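Local coordinates for protein exocyst complex component EXO70 (Saccharomyces cerevisiae, PDB 2B1E) that serves as a subunit of the exocyst complex, which tethers secretory vesicles to sites of exocytosis, and helps that complex assemble, at residues 415-428 with 442-456. Numbering follows the deposited sequence.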
ATOM      1  N   PHE A 415       3.619 -10.374 -34.068  1.00 11.31           N
ATOM      2  CA  PHE A 415       4.007  -8.982 -34.295  1.00  9.36           C
ATOM      3  C   PHE A 415       3.172  -8.053 -33.408  1.00  8.78           C
ATOM      4  O   PHE A 415       3.702  -7.164 -32.733  1.00 13.09           O
ATOM      5  CB  PHE A 415       3.799  -8.633 -35.773  1.00  8.57           C
ATOM      6  CG  PHE A 415       4.082  -7.189 -36.106  1.00 10.85           C
ATOM      7  CD1 PHE A 415       5.392  -6.716 -36.157  1.00 11.25           C
ATOM      8  CD2 PHE A 415       3.037  -6.302 -36.356  1.00  8.17           C
ATOM      9  CE1 PHE A 415       5.663  -5.373 -36.454  1.00 11.14           C
ATOM     10  CE2 PHE A 415       3.295  -4.953 -36.657  1.00 13.36           C
ATOM     11  CZ  PHE A 415       4.613  -4.489 -36.704  1.00 10.23           C
ATOM     12  N   PHE A 416       1.858  -8.254 -33.423  1.00  9.20           N
ATOM     13  CA  PHE A 416       0.941  -7.452 -32.616  1.00 11.34           C
ATOM     14  C   PHE A 416       1.340  -7.463 -31.133  1.00 11.69           C
ATOM     15  O   PHE A 416       1.466  -6.403 -30.511  1.00 14.67           O
ATOM     16  CB  PHE A 416      -0.492  -7.975 -32.822  1.00 11.72           C
ATOM     17  CG  PHE A 416      -1.531  -7.347 -31.930  1.00 11.27           C
ATOM     18  CD1 PHE A 416      -1.689  -5.956 -31.868  1.00  8.16           C
ATOM     19  CD2 PHE A 416      -2.380  -8.150 -31.179  1.00  9.77           C
ATOM     20  CE1 PHE A 416      -2.680  -5.383 -31.071  1.00  7.61           C
ATOM     21  CE2 PHE A 416      -3.384  -7.592 -30.373  1.00 10.47           C
ATOM     22  CZ  PHE A 416      -3.536  -6.205 -30.318  1.00 12.26           C
ATOM     23  N   ILE A 417       1.575  -8.643 -30.563  1.00 11.51           N
ATOM     24  CA  ILE A 417       1.949  -8.713 -29.152  1.00 11.75           C
ATOM     25  C   ILE A 417       3.290  -8.010 -28.897  1.00 12.12           C
ATOM     26  O   ILE A 417       3.445  -7.280 -27.910  1.00 13.33           O
ATOM     27  CB  ILE A 417       2.042 -10.181 -28.652  1.00 12.17           C
ATOM     28  CG1 ILE A 417       0.715 -10.911 -28.903  1.00 14.29           C
ATOM     29  CG2 ILE A 417       2.357 -10.204 -27.149  1.00 10.57           C
ATOM     30  CD1 ILE A 417      -0.517 -10.206 -28.289  1.00 10.80           C
ATOM     31  N   LEU A 418       4.257  -8.218 -29.783  1.00 12.27           N
ATOM     32  CA  LEU A 418       5.556  -7.580 -29.605  1.00 13.19           C
ATOM     33  C   LEU A 418       5.468  -6.058 -29.700  1.00 14.25           C
ATOM     34  O   LEU A 418       6.176  -5.354 -28.980  1.00 13.11           O
ATOM     35  CB  LEU A 418       6.566  -8.129 -30.613  1.00 13.45           C
ATOM     36  CG  LEU A 418       7.046  -9.552 -30.306  1.00 13.14           C
ATOM     37  CD1 LEU A 418       7.745 -10.108 -31.515  1.00 12.40           C
ATOM     38  CD2 LEU A 418       7.969  -9.567 -29.106  1.00 12.37           C
ATOM     39  N   MET A 419       4.597  -5.531 -30.557  1.00 13.62           N
ATOM     40  CA  MET A 419       4.500  -4.078 -30.652  1.00 14.72           C
ATOM     41  C   MET A 419       4.006  -3.518 -29.325  1.00 17.12           C
ATOM     42  O   MET A 419       4.417  -2.432 -28.903  1.00 16.58           O
ATOM     43  CB  MET A 419       3.567  -3.637 -31.792  1.00 14.92           C
ATOM     44  CG  MET A 419       4.185  -3.736 -33.198  1.00 15.19           C
ATOM     45  SD  MET A 419       5.696  -2.733 -33.454  1.00 13.92           S
ATOM     46  CE  MET A 419       4.979  -1.098 -33.524  1.00 18.51           C
ATOM     47  N   ASN A 420       3.129  -4.259 -28.660  1.00 15.72           N
ATOM     48  CA  ASN A 420       2.618  -3.812 -27.383  1.00 16.33           C
ATOM     49  C   ASN A 420       3.683  -4.005 -26.302  1.00 16.81           C
ATOM     50  O   ASN A 420       3.912  -3.112 -25.486  1.00 16.94           O
ATOM     51  CB  ASN A 420       1.325  -4.563 -27.028  1.00 16.63           C
ATOM     52  CG  ASN A 420       0.129  -4.083 -27.848  1.00 15.22           C
ATOM     53  OD1 ASN A 420      -0.059  -4.476 -29.004  1.00 18.34           O
ATOM     54  ND2 ASN A 420      -0.674  -3.220 -27.256  1.00  8.11           N
ATOM     55  N   LEU A 421       4.343  -5.159 -26.296  1.00 17.56           N
ATOM     56  CA  LEU A 421       5.381  -5.401 -25.303  1.00 18.75           C
ATOM     57  C   LEU A 421       6.512  -4.383 -25.434  1.00 19.36           C
ATOM     58  O   LEU A 421       7.253  -4.156 -24.482  1.00 19.11           O
ATOM     59  CB  LEU A 421       5.942  -6.817 -25.435  1.00 16.75           C
ATOM     60  CG  LEU A 421       5.044  -7.959 -24.947  1.00 19.75           C
ATOM     61  CD1 LEU A 421       5.698  -9.297 -25.310  1.00 18.71           C
ATOM     62  CD2 LEU A 421       4.827  -7.852 -23.435  1.00 16.76           C
ATOM     63  N   THR A 422       6.650  -3.779 -26.612  1.00 20.01           N
ATOM     64  CA  THR A 422       7.687  -2.775 -26.830  1.00 21.59           C
ATOM     65  C   THR A 422       7.411  -1.571 -25.934  1.00 22.82           C
ATOM     66  O   THR A 422       8.323  -1.046 -25.288  1.00 20.53           O
ATOM     67  CB  THR A 422       7.742  -2.325 -28.305  1.00 20.67           C
ATOM     68  OG1 THR A 422       8.402  -3.330 -29.077  1.00 19.59           O
ATOM     69  CG2 THR A 422       8.503  -1.008 -28.441  1.00 23.38           C
ATOM     70  N   LEU A 423       6.152  -1.133 -25.893  1.00 22.66           N
ATOM     71  CA  LEU A 423       5.791  -0.011 -25.035  1.00 21.45           C
ATOM     72  C   LEU A 423       5.925  -0.479 -23.587  1.00 22.35           C
ATOM     73  O   LEU A 423       6.392   0.271 -22.728  1.00 21.54           O
ATOM     74  CB  LEU A 423       4.358   0.463 -25.298  1.00 23.37           C
ATOM     75  CG  LEU A 423       3.882   1.531 -24.301  1.00 23.73           C
ATOM     76  CD1 LEU A 423       4.795   2.745 -24.379  1.00 23.77           C
ATOM     77  CD2 LEU A 423       2.451   1.928 -24.593  1.00 26.25           C
ATOM     78  N   VAL A 424       5.535  -1.724 -23.317  1.00 20.85           N
ATOM     79  CA  VAL A 424       5.640  -2.263 -21.960  1.00 22.39           C
ATOM     80  C   VAL A 424       7.066  -2.148 -21.419  1.00 25.19           C
ATOM     81  O   VAL A 424       7.281  -1.715 -20.284  1.00 25.20           O
ATOM     82  CB  VAL A 424       5.228  -3.749 -21.902  1.00 21.81           C
ATOM     83  CG1 VAL A 424       5.632  -4.357 -20.557  1.00 21.70           C
ATOM     84  CG2 VAL A 424       3.736  -3.876 -22.101  1.00 22.69           C
ATOM     85  N   GLU A 425       8.039  -2.536 -22.235  1.00 25.80           N
ATOM     86  CA  GLU A 425       9.436  -2.476 -21.825  1.00 28.35           C
ATOM     87  C   GLU A 425       9.961  -1.043 -21.689  1.00 28.54           C
ATOM     88  O   GLU A 425      10.814  -0.762 -20.841  1.00 28.83           O
ATOM     89  CB  GLU A 425      10.296  -3.265 -22.812  1.00 29.49           C
ATOM     90  CG  GLU A 425      11.778  -3.209 -22.524  1.00 31.43           C
ATOM     91  CD  GLU A 425      12.500  -4.443 -23.012  1.00 33.65           C
ATOM     92  OE1 GLU A 425      12.267  -4.854 -24.168  1.00 30.96           O
ATOM     93  OE2 GLU A 425      13.303  -4.998 -22.233  1.00 34.71           O
ATOM     94  N   GLN A 426       9.446  -0.142 -22.518  1.00 27.32           N
ATOM     95  CA  GLN A 426       9.857   1.254 -22.475  1.00 28.43           C
ATOM     96  C   GLN A 426       9.401   1.914 -21.177  1.00 29.24           C
ATOM     97  O   GLN A 426      10.156   2.663 -20.546  1.00 28.54           O
ATOM     98  CB  GLN A 426       9.272   2.010 -23.674  1.00 28.92           C
ATOM     99  CG  GLN A 426       9.736   1.468 -25.015  1.00 29.14           C
ATOM    100  CD  GLN A 426       9.146   2.222 -26.185  1.00 30.44           C
ATOM    101  OE1 GLN A 426       7.957   2.541 -26.198  1.00 30.54           O
ATOM    102  NE2 GLN A 426       9.973   2.500 -27.188  1.00 31.70           N
ATOM    103  N   ILE A 427       8.167   1.628 -20.777  1.00 28.32           N
ATOM    104  CA  ILE A 427       7.613   2.203 -19.557  1.00 29.51           C
ATOM    105  C   ILE A 427       8.230   1.596 -18.301  1.00 30.29           C
ATOM    106  O   ILE A 427       8.242   2.226 -17.240  1.00 29.03           O
ATOM    107  CB  ILE A 427       6.077   2.057 -19.539  1.00 29.97           C
ATOM    108  CG1 ILE A 427       5.480   3.031 -20.558  1.00 28.85           C
ATOM    109  CG2 ILE A 427       5.522   2.319 -18.137  1.00 29.87           C
ATOM    110  CD1 ILE A 427       3.988   2.939 -20.708  1.00 30.53           C
ATOM    111  N   VAL A 428       8.748   0.377 -18.421  1.00 29.97           N
ATOM    112  CA  VAL A 428       9.398  -0.274 -17.292  1.00 32.16           C
ATOM    113  C   VAL A 428      10.775   0.366 -17.111  1.00 33.44           C
ATOM    114  O   VAL A 428      11.174   0.709 -16.002  1.00 33.63           O
ATOM    115  CB  VAL A 428       9.583  -1.791 -17.538  1.00 31.78           C
ATOM    116  CG1 VAL A 428      10.604  -2.358 -16.562  1.00 33.34           C
ATOM    117  CG2 VAL A 428       8.250  -2.514 -17.366  1.00 31.71           C
ATOM    118  N   HIS A 442      12.714  -9.240 -15.048  1.00 27.36           N
ATOM    119  CA  HIS A 442      13.247  -9.015 -16.384  1.00 27.50           C
ATOM    120  C   HIS A 442      13.400 -10.313 -17.163  1.00 26.70           C
ATOM    121  O   HIS A 442      13.111 -10.362 -18.353  1.00 25.15           O
ATOM    122  CB  HIS A 442      14.587  -8.297 -16.299  1.00 28.57           C
ATOM    123  CG  HIS A 442      14.465  -6.853 -15.938  1.00 28.54           C
ATOM    124  ND1 HIS A 442      13.866  -5.931 -16.768  1.00 29.37           N
ATOM    125  CD2 HIS A 442      14.860  -6.170 -14.839  1.00 27.71           C
ATOM    126  CE1 HIS A 442      13.899  -4.740 -16.195  1.00 29.00           C
ATOM    127  NE2 HIS A 442      14.497  -4.858 -15.023  1.00 28.64           N
ATOM    128  N   SER A 443      13.844 -11.369 -16.494  1.00 27.14           N
ATOM    129  CA  SER A 443      14.013 -12.647 -17.168  1.00 27.32           C
ATOM    130  C   SER A 443      12.658 -13.188 -17.631  1.00 25.63           C
ATOM    131  O   SER A 443      12.568 -13.842 -18.670  1.00 25.30           O
ATOM    132  CB  SER A 443      14.699 -13.657 -16.247  1.00 29.62           C
ATOM    133  OG  SER A 443      13.850 -14.035 -15.180  1.00 34.88           O
ATOM    134  N   ARG A 444      11.603 -12.918 -16.867  1.00 24.78           N
ATOM    135  CA  ARG A 444      10.273 -13.380 -17.262  1.00 23.89           C
ATOM    136  C   ARG A 444       9.823 -12.591 -18.483  1.00 24.09           C
ATOM    137  O   ARG A 444       9.231 -13.149 -19.409  1.00 24.05           O
ATOM    138  CB  ARG A 444       9.264 -13.195 -16.131  1.00 23.22           C
ATOM    139  CG  ARG A 444       9.391 -14.227 -15.018  1.00 26.02           C
ATOM    140  CD  ARG A 444       8.334 -14.034 -13.937  1.00 26.96           C
ATOM    141  NE  ARG A 444       6.979 -14.196 -14.458  1.00 28.76           N
ATOM    142  CZ  ARG A 444       5.881 -14.181 -13.708  1.00 29.79           C
ATOM    143  NH1 ARG A 444       5.971 -14.013 -12.392  1.00 29.60           N
ATOM    144  NH2 ARG A 444       4.689 -14.335 -14.271  1.00 27.86           N
ATOM    145  N   LEU A 445      10.109 -11.290 -18.480  1.00 22.67           N
ATOM    146  CA  LEU A 445       9.747 -10.431 -19.599  1.00 24.18           C
ATOM    147  C   LEU A 445      10.507 -10.864 -20.854  1.00 23.76           C
ATOM    148  O   LEU A 445       9.987 -10.772 -21.969  1.00 23.41           O
ATOM    149  CB  LEU A 445      10.072  -8.972 -19.278  1.00 24.72           C
ATOM    150  CG  LEU A 445       9.745  -7.952 -20.370  1.00 25.39           C
ATOM    151  CD1 LEU A 445       8.259  -7.998 -20.729  1.00 25.41           C
ATOM    152  CD2 LEU A 445      10.130  -6.571 -19.877  1.00 24.90           C
ATOM    153  N   GLU A 446      11.743 -11.324 -20.679  1.00 22.35           N
ATOM    154  CA  GLU A 446      12.510 -11.784 -21.833  1.00 22.76           C
ATOM    155  C   GLU A 446      11.870 -13.069 -22.334  1.00 20.69           C
ATOM    156  O   GLU A 446      11.764 -13.288 -23.541  1.00 20.05           O
ATOM    157  CB  GLU A 446      13.979 -12.022 -21.471  1.00 24.53           C
ATOM    158  CG  GLU A 446      14.776 -10.736 -21.282  1.00 27.19           C
ATOM    159  CD  GLU A 446      14.765  -9.844 -22.518  1.00 30.58           C
ATOM    160  OE1 GLU A 446      15.236 -10.283 -23.593  1.00 31.98           O
ATOM    161  OE2 GLU A 446      14.284  -8.698 -22.420  1.00 31.35           O
ATOM    162  N   ARG A 447      11.427 -13.913 -21.407  1.00 18.85           N
ATOM    163  CA  ARG A 447      10.786 -15.154 -21.803  1.00 20.04           C
ATOM    164  C   ARG A 447       9.502 -14.842 -22.564  1.00 18.80           C
ATOM    165  O   ARG A 447       9.172 -15.521 -23.531  1.00 15.76           O
ATOM    166  CB  ARG A 447      10.486 -16.036 -20.585  1.00 22.10           C
ATOM    167  CG  ARG A 447      11.690 -16.833 -20.091  1.00 26.41           C
ATOM    168  CD  ARG A 447      11.261 -18.043 -19.264  1.00 28.99           C
ATOM    169  NE  ARG A 447      10.875 -17.701 -17.896  1.00 31.81           N
ATOM    170  CZ  ARG A 447      11.730 -17.309 -16.954  1.00 34.53           C
ATOM    171  NH1 ARG A 447      13.025 -17.204 -17.228  1.00 34.82           N
ATOM    172  NH2 ARG A 447      11.296 -17.039 -15.730  1.00 34.96           N
ATOM    173  N   LEU A 448       8.783 -13.809 -22.129  1.00 19.44           N
ATOM    174  CA  LEU A 448       7.547 -13.407 -22.798  1.00 20.15           C
ATOM    175  C   LEU A 448       7.831 -12.996 -24.241  1.00 19.43           C
ATOM    176  O   LEU A 448       7.147 -13.433 -25.167  1.00 18.37           O
ATOM    177  CB  LEU A 448       6.898 -12.216 -22.086  1.00 21.00           C
ATOM    178  CG  LEU A 448       5.487 -12.365 -21.508  1.00 24.63           C
ATOM    179  CD1 LEU A 448       4.891 -10.974 -21.341  1.00 21.86           C
ATOM    180  CD2 LEU A 448       4.600 -13.209 -22.414  1.00 22.01           C
ATOM    181  N   LYS A 449       8.844 -12.150 -24.425  1.00 19.33           N
ATOM    182  CA  LYS A 449       9.197 -11.668 -25.751  1.00 18.48           C
ATOM    183  C   LYS A 449       9.667 -12.780 -26.678  1.00 18.45           C
ATOM    184  O   LYS A 449       9.352 -12.775 -27.865  1.00 16.61           O
ATOM    185  CB  LYS A 449      10.276 -10.588 -25.657  1.00 21.68           C
ATOM    186  CG  LYS A 449       9.876  -9.402 -24.781  1.00 25.90           C
ATOM    187  CD  LYS A 449      10.854  -8.233 -24.903  1.00 27.64           C
ATOM    188  CE  LYS A 449      12.283  -8.658 -24.641  1.00 28.96           C
ATOM    189  NZ  LYS A 449      13.234  -7.512 -24.732  1.00 31.11           N
ATOM    190  N   LYS A 450      10.416 -13.738 -26.144  1.00 17.88           N
ATOM    191  CA  LYS A 450      10.892 -14.833 -26.975  1.00 20.04           C
ATOM    192  C   LYS A 450       9.731 -15.675 -27.487  1.00 17.76           C
ATOM    193  O   LYS A 450       9.784 -16.199 -28.600  1.00 16.86           O
ATOM    194  CB  LYS A 450      11.889 -15.696 -26.194  1.00 23.35           C
ATOM    195  CG  LYS A 450      13.200 -14.963 -25.946  1.00 28.03           C
ATOM    196  CD  LYS A 450      14.135 -15.723 -25.017  1.00 30.93           C
ATOM    197  CE  LYS A 450      15.349 -14.861 -24.692  1.00 32.40           C
ATOM    198  NZ  LYS A 450      16.224 -15.493 -23.677  1.00 35.18           N
ATOM    199  N   ARG A 451       8.683 -15.804 -26.680  1.00 16.96           N
ATOM    200  CA  ARG A 451       7.511 -16.582 -27.086  1.00 16.12           C
ATOM    201  C   ARG A 451       6.926 -15.991 -28.359  1.00 14.64           C
ATOM    202  O   ARG A 451       6.668 -16.713 -29.322  1.00 16.39           O
ATOM    203  CB  ARG A 451       6.437 -16.568 -25.988  1.00 16.57           C
ATOM    204  CG  ARG A 451       5.135 -17.280 -26.368  1.00 17.46           C
ATOM    205  CD  ARG A 451       3.971 -16.847 -25.465  1.00 18.10           C
ATOM    206  NE  ARG A 451       4.181 -17.223 -24.066  1.00 18.58           N
ATOM    207  CZ  ARG A 451       3.395 -16.837 -23.065  1.00 20.36           C
ATOM    208  NH1 ARG A 451       2.347 -16.058 -23.307  1.00 17.08           N
ATOM    209  NH2 ARG A 451       3.644 -17.245 -21.823  1.00 19.50           N
ATOM    210  N   TYR A 452       6.735 -14.671 -28.373  1.00 12.33           N
ATOM    211  CA  TYR A 452       6.156 -14.015 -29.534  1.00 12.14           C
ATOM    212  C   TYR A 452       7.149 -13.797 -30.669  1.00 13.45           C
ATOM    213  O   TYR A 452       6.752 -13.623 -31.824  1.00 14.18           O
ATOM    214  CB  TYR A 452       5.437 -12.726 -29.090  1.00 12.14           C
ATOM    215  CG  TYR A 452       4.267 -13.082 -28.198  1.00 12.17           C
ATOM    216  CD1 TYR A 452       3.159 -13.756 -28.718  1.00 14.13           C
ATOM    217  CD2 TYR A 452       4.329 -12.899 -26.815  1.00 11.71           C
ATOM    218  CE1 TYR A 452       2.157 -14.254 -27.890  1.00 13.18           C
ATOM    219  CE2 TYR A 452       3.323 -13.392 -25.976  1.00 10.92           C
ATOM    220  CZ  TYR A 452       2.244 -14.073 -26.519  1.00 12.63           C
ATOM    221  OH  TYR A 452       1.266 -14.603 -25.694  1.00 12.19           O
ATOM    222  N   ILE A 453       8.441 -13.822 -30.353  1.00 12.72           N
ATOM    223  CA  ILE A 453       9.449 -13.729 -31.402  1.00 12.08           C
ATOM    224  C   ILE A 453       9.273 -15.078 -32.094  1.00 11.77           C
ATOM    225  O   ILE A 453       9.254 -15.178 -33.318  1.00 12.63           O
ATOM    226  CB  ILE A 453      10.883 -13.653 -30.826  1.00 12.82           C
ATOM    227  CG1 ILE A 453      11.160 -12.243 -30.290  1.00 14.93           C
ATOM    228  CG2 ILE A 453      11.900 -14.057 -31.896  1.00 15.10           C
ATOM    229  CD1 ILE A 453      12.335 -12.176 -29.291  1.00 13.54           C
ATOM    230  N   SER A 454       9.116 -16.120 -31.280  1.00 13.21           N
ATOM    231  CA  SER A 454       8.928 -17.469 -31.798  1.00 11.89           C
ATOM    232  C   SER A 454       7.668 -17.547 -32.680  1.00 11.41           C
ATOM    233  O   SER A 454       7.665 -18.235 -33.701  1.00 11.20           O
ATOM    234  CB  SER A 454       8.851 -18.473 -30.639  1.00 14.34           C
ATOM    235  OG  SER A 454       9.150 -19.778 -31.105  1.00 17.67           O
ATOM    236  N   TYR A 455       6.602 -16.850 -32.292  1.00 11.26           N
ATOM    237  CA  TYR A 455       5.385 -16.827 -33.114  1.00 11.45           C
ATOM    238  C   TYR A 455       5.741 -16.307 -34.517  1.00 10.36           C
ATOM    239  O   TYR A 455       5.299 -16.859 -35.521  1.00 10.07           O
ATOM    240  CB  TYR A 455       4.318 -15.899 -32.509  1.00 10.23           C
ATOM    241  CG  TYR A 455       3.325 -16.568 -31.575  1.00 12.51           C
ATOM    242  CD1 TYR A 455       3.760 -17.330 -30.498  1.00 12.60           C
ATOM    243  CD2 TYR A 455       1.949 -16.399 -31.746  1.00 12.34           C
ATOM    244  CE1 TYR A 455       2.872 -17.905 -29.616  1.00 11.20           C
ATOM    245  CE2 TYR A 455       1.036 -16.976 -30.852  1.00 13.29           C
ATOM    246  CZ  TYR A 455       1.513 -17.730 -29.792  1.00 14.85           C
ATOM    247  OH  TYR A 455       0.645 -18.336 -28.904  1.00 14.62           O
ATOM    248  N   MET A 456       6.547 -15.249 -34.580  1.00 10.99           N
ATOM    249  CA  MET A 456       6.935 -14.658 -35.868  1.00 12.87           C
ATOM    250  C   MET A 456       7.882 -15.524 -36.697  1.00 11.11           C
ATOM    251  O   MET A 456       7.895 -15.435 -37.919  1.00 13.09           O
ATOM    252  CB  MET A 456       7.585 -13.271 -35.665  1.00 10.45           C
ATOM    253  CG  MET A 456       6.628 -12.171 -35.186  1.00 10.86           C
ATOM    254  SD  MET A 456       7.305 -10.476 -35.317  1.00  7.44           S
ATOM    255  CE  MET A 456       8.738 -10.633 -34.322  1.00 18.84           C
TER
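Ile417 and Leu418 meet Tyr452 where helices 410-429 and 440-473, in the all-helical rod of EXO70, pack as a roughly antiparallel pair with knobs-into-holes contacts; the axes of segments 415-428 and 442-456 come within 8.8 Å, their directions 149° apart. Tyr452 CB lies 3.8 Å from Leu418 CG. Its chi1 of -65° puts CG anti to the carbonyl carbon and aims the ring across the contact, one face under Ile417 CG2, a CH-pi contact 3.5 Å from the ring centroid and 17° off the normal. CD1 and CE1 run along Ile417 CG1, CD2 and CE2 along its CG2; Tyr452 CD2 lies 4.1 Å from Leu421 CD1, Arg451 CG covers the opposite face, and Tyr452 OH is hydrogen-bonded to Arg451 NH1 and Glu384 OE1. An alanine in place of Tyr452 is likely to leave Ile417 CG2 without its aromatic face and Glu384 without the hydroxyl. Leu418 is a knob among Lys449, Tyr452, Ile453 and Met456, Leu421 among Leu445, Leu448, Lys449 and Tyr452. Glu425 and Glu446 converge on one ammonium group, probably offsetting their repulsion: Lys449 NZ lies 2.8 Å from Glu446 OE2 and 2.9 Å from Glu425 OE1, which accepts through its syn lone pair.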